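Local coordinates for protein hydroquinone dioxygenase large subunit (Pseudomonas sp., PDB 4ZXA) that catalyses, as the large subunit of a two-subunit iron(II)-dependent dioxygenase with a cupin-type fold, the oxygen-dependent ring opening of hydroquinone, at residues E[39-44]-E[134-139]; E[253-258]-E[300-305]. All blocks are in the same frame, centred on the assembly; numbering follows the deposited sequence.

Interaction 1 (E[39-44]-E[134-139])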
loop_
_atom_site.group_PDB
_atom_site.type_symbol
_atom_site.label_atom_id
_atom_site.label_comp_id
_atom_site.label_asym_id
_atom_site.label_seq_id
_atom_site.Cartn_x
_atom_site.Cartn_y
_atom_site.Cartn_z
ATOM N N LEU E 39 -10.357 -5.281 17.110
ATOM C CA LEU E 39 -10.252 -4.334 16.017
ATOM C C LEU E 39 -10.450 -2.879 16.477
ATOM O O LEU E 39 -11.518 -2.522 16.997
ATOM C CB LEU E 39 -11.263 -4.695 14.926
ATOM C CG LEU E 39 -11.086 -6.126 14.420
ATOM C CD1 LEU E 39 -11.995 -7.084 15.161
ATOM C CD2 LEU E 39 -11.345 -6.181 12.916
ATOM N N SER E 40 -9.426 -2.046 16.279
ATOM C CA SER E 40 -9.538 -0.621 16.575
ATOM C C SER E 40 -8.909 0.187 15.458
ATOM O O SER E 40 -8.135 -0.347 14.671
ATOM C CB SER E 40 -8.825 -0.290 17.878
ATOM O OG SER E 40 -7.425 -0.390 17.707
ATOM N N ARG E 41 -9.222 1.474 15.404
ATOM C CA ARG E 41 -8.615 2.356 14.421
ATOM C C ARG E 41 -8.267 3.698 15.043
ATOM O O ARG E 41 -8.910 4.140 15.986
ATOM C CB ARG E 41 -9.544 2.552 13.223
ATOM C CG ARG E 41 -10.564 3.656 13.400
ATOM C CD ARG E 41 -10.921 4.300 12.076
ATOM N NE ARG E 41 -9.908 5.254 11.639
ATOM C CZ ARG E 41 -10.010 6.010 10.553
ATOM N NH1 ARG E 41 -11.080 5.931 9.783
ATOM N NH2 ARG E 41 -9.038 6.849 10.237
ATOM N N ASP E 42 -7.240 4.343 14.506
ATOM C CA ASP E 42 -6.892 5.689 14.922
ATOM C C ASP E 42 -6.978 6.630 13.729
ATOM O O ASP E 42 -7.757 6.406 12.812
ATOM C CB ASP E 42 -5.503 5.735 15.562
ATOM C CG ASP E 42 -4.429 5.186 14.660
ATOM O OD1 ASP E 42 -4.637 5.164 13.436
ATOM O OD2 ASP E 42 -3.374 4.779 15.178
ATOM N N GLU E 43 -6.179 7.686 13.747
ATOM C CA GLU E 43 -6.240 8.698 12.704
ATOM C C GLU E 43 -5.699 8.206 11.362
ATOM O O GLU E 43 -6.054 8.736 10.315
ATOM C CB GLU E 43 -5.504 9.962 13.150
ATOM C CG GLU E 43 -6.179 10.702 14.293
ATOM C CD GLU E 43 -5.742 10.210 15.659
ATOM O OE1 GLU E 43 -5.054 9.177 15.730
ATOM O OE2 GLU E 43 -6.090 10.855 16.664
ATOM N N TYR E 44 -4.843 7.193 11.397
ATOM C CA TYR E 44 -4.237 6.672 10.172
ATOM C C TYR E 44 -4.428 5.167 9.934
ATOM O O TYR E 44 -4.462 4.725 8.786
ATOM C CB TYR E 44 -2.734 6.968 10.155
ATOM C CG TYR E 44 -2.350 8.346 9.660
ATOM C CD1 TYR E 44 -1.684 9.243 10.487
ATOM C CD2 TYR E 44 -2.647 8.747 8.370
ATOM C CE1 TYR E 44 -1.320 10.488 10.037
ATOM C CE2 TYR E 44 -2.287 9.995 7.910
ATOM C CZ TYR E 44 -1.624 10.867 8.747
ATOM O OH TYR E 44 -1.267 12.122 8.291
ATOM N N ARG E 134 -19.640 1.226 9.511
ATOM C CA ARG E 134 -20.484 2.322 9.961
ATOM C C ARG E 134 -19.678 3.275 10.821
ATOM O O ARG E 134 -19.670 4.482 10.588
ATOM C CB ARG E 134 -21.691 1.788 10.739
ATOM C CG ARG E 134 -22.796 2.812 10.971
ATOM C CD ARG E 134 -24.007 2.187 11.679
ATOM N NE ARG E 134 -25.110 3.141 11.810
ATOM C CZ ARG E 134 -26.276 3.046 11.170
ATOM N NH1 ARG E 134 -26.527 2.024 10.350
ATOM N NH2 ARG E 134 -27.205 3.976 11.358
ATOM N N ASP E 135 -18.976 2.728 11.807
ATOM C CA ASP E 135 -18.264 3.567 12.754
ATOM C C ASP E 135 -16.989 4.220 12.181
ATOM O O ASP E 135 -16.713 5.383 12.461
ATOM C CB ASP E 135 -17.966 2.791 14.036
ATOM C CG ASP E 135 -17.417 3.688 15.142
ATOM O OD1 ASP E 135 -18.197 4.496 15.693
ATOM O OD2 ASP E 135 -16.207 3.591 15.454
ATOM N N TRP E 136 -16.221 3.490 11.373
ATOM C CA TRP E 136 -14.921 3.990 10.920
ATOM C C TRP E 136 -14.968 4.776 9.603
ATOM O O TRP E 136 -13.963 5.380 9.187
ATOM C CB TRP E 136 -13.909 2.846 10.809
ATOM C CG TRP E 136 -13.647 2.151 12.109
ATOM C CD1 TRP E 136 -14.197 2.444 13.321
ATOM C CD2 TRP E 136 -12.760 1.048 12.328
ATOM N NE1 TRP E 136 -13.711 1.595 14.276
ATOM C CE2 TRP E 136 -12.827 0.725 13.693
ATOM C CE3 TRP E 136 -11.913 0.308 11.496
ATOM C CZ2 TRP E 136 -12.085 -0.311 14.253
ATOM C CZ3 TRP E 136 -11.176 -0.721 12.054
ATOM C CH2 TRP E 136 -11.265 -1.020 13.415
ATOM N N THR E 137 -16.126 4.774 8.953
ATOM C CA THR E 137 -16.266 5.526 7.722
ATOM C C THR E 137 -16.887 6.900 7.956
ATOM O O THR E 137 -18.072 7.020 8.238
ATOM C CB THR E 137 -17.093 4.769 6.682
ATOM O OG1 THR E 137 -16.560 3.447 6.519
ATOM C CG2 THR E 137 -17.055 5.510 5.351
ATOM N N ASN E 138 -16.064 7.927 7.814
ATOM C CA ASN E 138 -16.482 9.299 7.996
ATOM C C ASN E 138 -17.237 9.778 6.786
ATOM O O ASN E 138 -17.194 9.141 5.741
ATOM C CB ASN E 138 -15.253 10.174 8.216
ATOM C CG ASN E 138 -14.447 9.729 9.407
ATOM O OD1 ASN E 138 -15.010 9.367 10.445
ATOM N ND2 ASN E 138 -13.124 9.720 9.263
ATOM N N ALA E 139 -17.909 10.917 6.930
ATOM C CA ALA E 139 -18.819 11.433 5.905
ATOM C C ALA E 139 -18.062 11.852 4.658
ATOM O O ALA E 139 -18.658 12.168 3.633
ATOM C CB ALA E 139 -19.607 12.610 6.447
#

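Interaction 2 (E[253-258]-E[300-305]). With CD (cadmium ion), chain I; H8N (4-hydroxybenzonitrile), chain J.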
loop_
_atom_site.group_PDB
_atom_site.type_symbol
_atom_site.label_atom_id
_atom_site.label_comp_id
_atom_site.label_asym_id
_atom_site.label_seq_id
_atom_site.Cartn_x
_atom_site.Cartn_y
_atom_site.Cartn_z
ATOM N N PRO E 253 -9.351 -3.950 -4.204
ATOM C CA PRO E 253 -9.082 -3.660 -2.788
ATOM C C PRO E 253 -8.590 -4.861 -1.938
ATOM O O PRO E 253 -8.265 -4.681 -0.772
ATOM C CB PRO E 253 -10.432 -3.137 -2.284
ATOM C CG PRO E 253 -11.121 -2.604 -3.517
ATOM C CD PRO E 253 -10.714 -3.555 -4.600
ATOM N N VAL E 254 -8.529 -6.054 -2.517
ATOM C CA VAL E 254 -8.014 -7.225 -1.830
ATOM C C VAL E 254 -7.211 -8.006 -2.826
ATOM O O VAL E 254 -7.351 -7.790 -4.019
ATOM C CB VAL E 254 -9.160 -8.163 -1.335
ATOM C CG1 VAL E 254 -9.975 -7.486 -0.259
ATOM C CG2 VAL E 254 -10.058 -8.601 -2.501
ATOM N N PHE E 255 -6.373 -8.922 -2.361
ATOM C CA PHE E 255 -5.949 -9.986 -3.267
ATOM C C PHE E 255 -6.708 -11.276 -2.962
ATOM O O PHE E 255 -6.918 -11.660 -1.800
ATOM C CB PHE E 255 -4.418 -10.151 -3.391
ATOM C CG PHE E 255 -3.731 -10.743 -2.181
ATOM C CD1 PHE E 255 -3.120 -9.910 -1.234
ATOM C CD2 PHE E 255 -3.632 -12.132 -2.023
ATOM C CE1 PHE E 255 -2.442 -10.454 -0.125
ATOM C CE2 PHE E 255 -2.967 -12.699 -0.907
ATOM C CZ PHE E 255 -2.366 -11.860 0.043
ATOM N N HIS E 256 -7.174 -11.911 -4.026
ATOM C CA HIS E 256 -8.101 -13.020 -3.889
ATOM C C HIS E 256 -7.424 -14.359 -4.097
ATOM O O HIS E 256 -6.723 -14.554 -5.090
ATOM C CB HIS E 256 -9.240 -12.876 -4.890
ATOM C CG HIS E 256 -10.312 -13.901 -4.708
ATOM N ND1 HIS E 256 -11.012 -14.435 -5.765
ATOM C CD2 HIS E 256 -10.790 -14.496 -3.601
ATOM C CE1 HIS E 256 -11.886 -15.311 -5.316
ATOM N NE2 HIS E 256 -11.775 -15.368 -4.000
ATOM N N GLY E 257 -7.625 -15.272 -3.154
ATOM C CA GLY E 257 -7.199 -16.655 -3.322
ATOM C C GLY E 257 -8.382 -17.503 -3.766
ATOM O O GLY E 257 -9.375 -17.613 -3.042
ATOM N N ASN E 258 -8.286 -18.079 -4.963
ATOM C CA ASN E 258 -9.412 -18.777 -5.592
ATOM C C ASN E 258 -9.771 -20.146 -4.978
ATOM O O ASN E 258 -8.927 -20.792 -4.369
ATOM C CB ASN E 258 -9.123 -18.950 -7.088
ATOM C CG ASN E 258 -9.426 -17.697 -7.905
ATOM O OD1 ASN E 258 -9.557 -16.595 -7.368
ATOM N ND2 ASN E 258 -9.542 -17.870 -9.219
ATOM N N ASP E 300 -6.394 -22.656 -8.357
ATOM C CA ASP E 300 -5.252 -22.857 -7.458
ATOM C C ASP E 300 -4.290 -21.670 -7.395
ATOM O O ASP E 300 -3.131 -21.816 -7.005
ATOM C CB ASP E 300 -4.487 -24.143 -7.821
ATOM C CG ASP E 300 -3.941 -24.128 -9.250
ATOM O OD1 ASP E 300 -4.371 -23.270 -10.064
ATOM O OD2 ASP E 300 -3.083 -24.987 -9.560
ATOM N N ILE E 301 -4.765 -20.496 -7.785
ATOM C CA ILE E 301 -3.919 -19.317 -7.734
ATOM C C ILE E 301 -4.579 -18.242 -6.891
ATOM O O ILE E 301 -5.734 -18.364 -6.489
ATOM C CB ILE E 301 -3.560 -18.772 -9.173
ATOM C CG1 ILE E 301 -4.811 -18.569 -10.040
ATOM C CG2 ILE E 301 -2.591 -19.708 -9.897
ATOM C CD1 ILE E 301 -5.611 -17.327 -9.703
ATOM N N ARG E 302 -3.823 -17.196 -6.607
ATOM C CA ARG E 302 -4.377 -15.971 -6.043
ATOM C C ARG E 302 -3.956 -14.840 -6.979
ATOM O O ARG E 302 -2.985 -14.974 -7.736
ATOM C CB ARG E 302 -3.807 -15.727 -4.653
ATOM C CG ARG E 302 -2.317 -15.491 -4.679
ATOM C CD ARG E 302 -1.736 -15.478 -3.291
ATOM N NE ARG E 302 -0.855 -14.330 -3.119
ATOM C CZ ARG E 302 -0.035 -14.163 -2.084
ATOM N NH1 ARG E 302 0.030 -15.087 -1.128
ATOM N NH2 ARG E 302 0.727 -13.072 -2.011
ATOM N N HIS E 303 -4.671 -13.725 -6.939
ATOM C CA HIS E 303 -4.434 -12.676 -7.917
ATOM C C HIS E 303 -4.994 -11.336 -7.456
ATOM O O HIS E 303 -5.765 -11.279 -6.509
ATOM C CB HIS E 303 -5.035 -13.083 -9.264
ATOM C CG HIS E 303 -6.504 -13.383 -9.203
ATOM N ND1 HIS E 303 -7.206 -13.846 -10.283
ATOM C CD2 HIS E 303 -7.387 -13.263 -8.187
ATOM C CE1 HIS E 303 -8.480 -14.012 -9.940
ATOM N NE2 HIS E 303 -8.608 -13.656 -8.679
ATOM N N GLN E 304 -4.588 -10.262 -8.122
ATOM C CA GLN E 304 -5.044 -8.920 -7.787
ATOM C C GLN E 304 -4.963 -8.131 -9.080
ATOM O O GLN E 304 -4.062 -8.363 -9.891
ATOM C CB GLN E 304 -4.149 -8.300 -6.700
ATOM C CG GLN E 304 -4.661 -6.979 -6.133
ATOM C CD GLN E 304 -3.897 -6.506 -4.893
ATOM O OE1 GLN E 304 -2.709 -6.780 -4.733
ATOM N NE2 GLN E 304 -4.588 -5.796 -4.008
ATOM N N GLY E 305 -5.907 -7.223 -9.302
ATOM C CA GLY E 305 -5.964 -6.494 -10.560
ATOM C C GLY E 305 -5.588 -5.024 -10.463
ATOM O O GLY E 305 -5.692 -4.406 -9.399
HETATM CD CD CD I . -10.488 -14.512 -7.871
HETATM N NAA H8N J . -11.587 -12.448 -7.874
HETATM C CAC H8N J . -12.098 -11.461 -8.140
HETATM C CAI H8N J . -12.753 -10.177 -8.530
HETATM C CAF H8N J . -12.497 -9.666 -9.796
HETATM C CAD H8N J . -13.086 -8.470 -10.196
HETATM C CAH H8N J . -13.922 -7.822 -9.300
HETATM O OAB H8N J . -14.497 -6.638 -9.677
HETATM C CAE H8N J . -14.180 -8.331 -8.032
HETATM C CAG H8N J . -13.591 -9.525 -7.645
#

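Interaction 1 (E[39-44]-E[134-139])
A helix end packs here against the end of strand 37-41, the central strand of a five-stranded antiparallel sheet: W136, in the last turn of helix 122-136, lays its indole against R41 and the backbone of L39 and S40. The aliphatic part of R41 crosses one face of the indole, with CG standing 3.5 Å above the centroid of the five-membered ring of W136, only 8° off its normal, a CH-pi contact. CB of R41 lies over the middle of the bicycle. The far rim reaches the strand, where CH2 of W136 comes to 3.3 Å from C of S40. The R41 chain bends about CG-CD (chi3 -79°), which stands the guanidinium 77° from the indole plane and brings NH1 of R41 to O of W136 at 3.0 Å, a weak, bent bond. NE and NH2 of R41 both grip O of D42 nearly in the guanidinium plane and so fix its rotation. The indole NE1 bonds R30 O. Replacing W136 by alanine is likely to leave the R41 methylenes without the face they rest on and R30 O without its indole donor. This is helix-on-sheet packing, with an aromatic from the last helical turn laid against the end of a strand.

Interaction 2 (E[253-258]-E[300-305])
H256 turns CG anti to its own backbone nitrogen (chi1 -174°), whereas H303 tucks CG between nitrogen and carbonyl carbon (chi1 57°), and from adjacent strands the two imidazoles converge on one cadmium ion. ND1 of H256 and NE2 of H303 each bind the metal at 2.2 Å, while NE2 of H256 is hydrogen-bonded to Y80 O. The rings meet rim to rim, with neither lying over the other. N258 adds OD1 to the cadmium ion at 2.3 Å; its amide stands about perpendicular to the H303 ring, and its ND2 is held by P298 O. E262 joins as a further protein ligand, and the nitrile NAA of 4-hydroxybenzonitrile also binds the metal. The site is that of a cupin: the two histidines sit on antiparallel β-strands 251-257 and 301-307, N258 just after the first, and E262 at the start of strand 262-266. Cadmium sits where iron(II) probably sits in the active enzyme, with the nitrile nitrogen in its coordination sphere. H256 and H303 form the hydrogen-bonded pair of the strands, N of H256 giving to O of H303 at 2.9 Å and the return bond running from N of H303 to O of H256. Past G257, N of N258 donates to O of I301 at 3.0 Å, nearly straight at 168°. On the sheet face away from the metal, CE2 of F255 sits over the R302 guanidinium, 3.5 Å from CZ of R302.

In the fold
Both contacts are largely buried, but they serve different parts of the fold. Interaction 1 lies about 19 Å from the centre of the chain and joins a helix end to the strand 37-41 of the five-stranded N-terminal sheet; D42 and Y44 of segment 39-44 hydrogen-bond to the second copy of this subunit. Interaction 2 is nearer the centre, about 11 Å away, and joins neighbouring strands of the eight-stranded sheet. The first rests on an indole face, methylenes and one weak hydrogen bond, the second on regular backbone bonds and a shared metal. They hold no common element, and their nearest atoms stay about 13 Å apart, although helix 63-75 touches side chains of both.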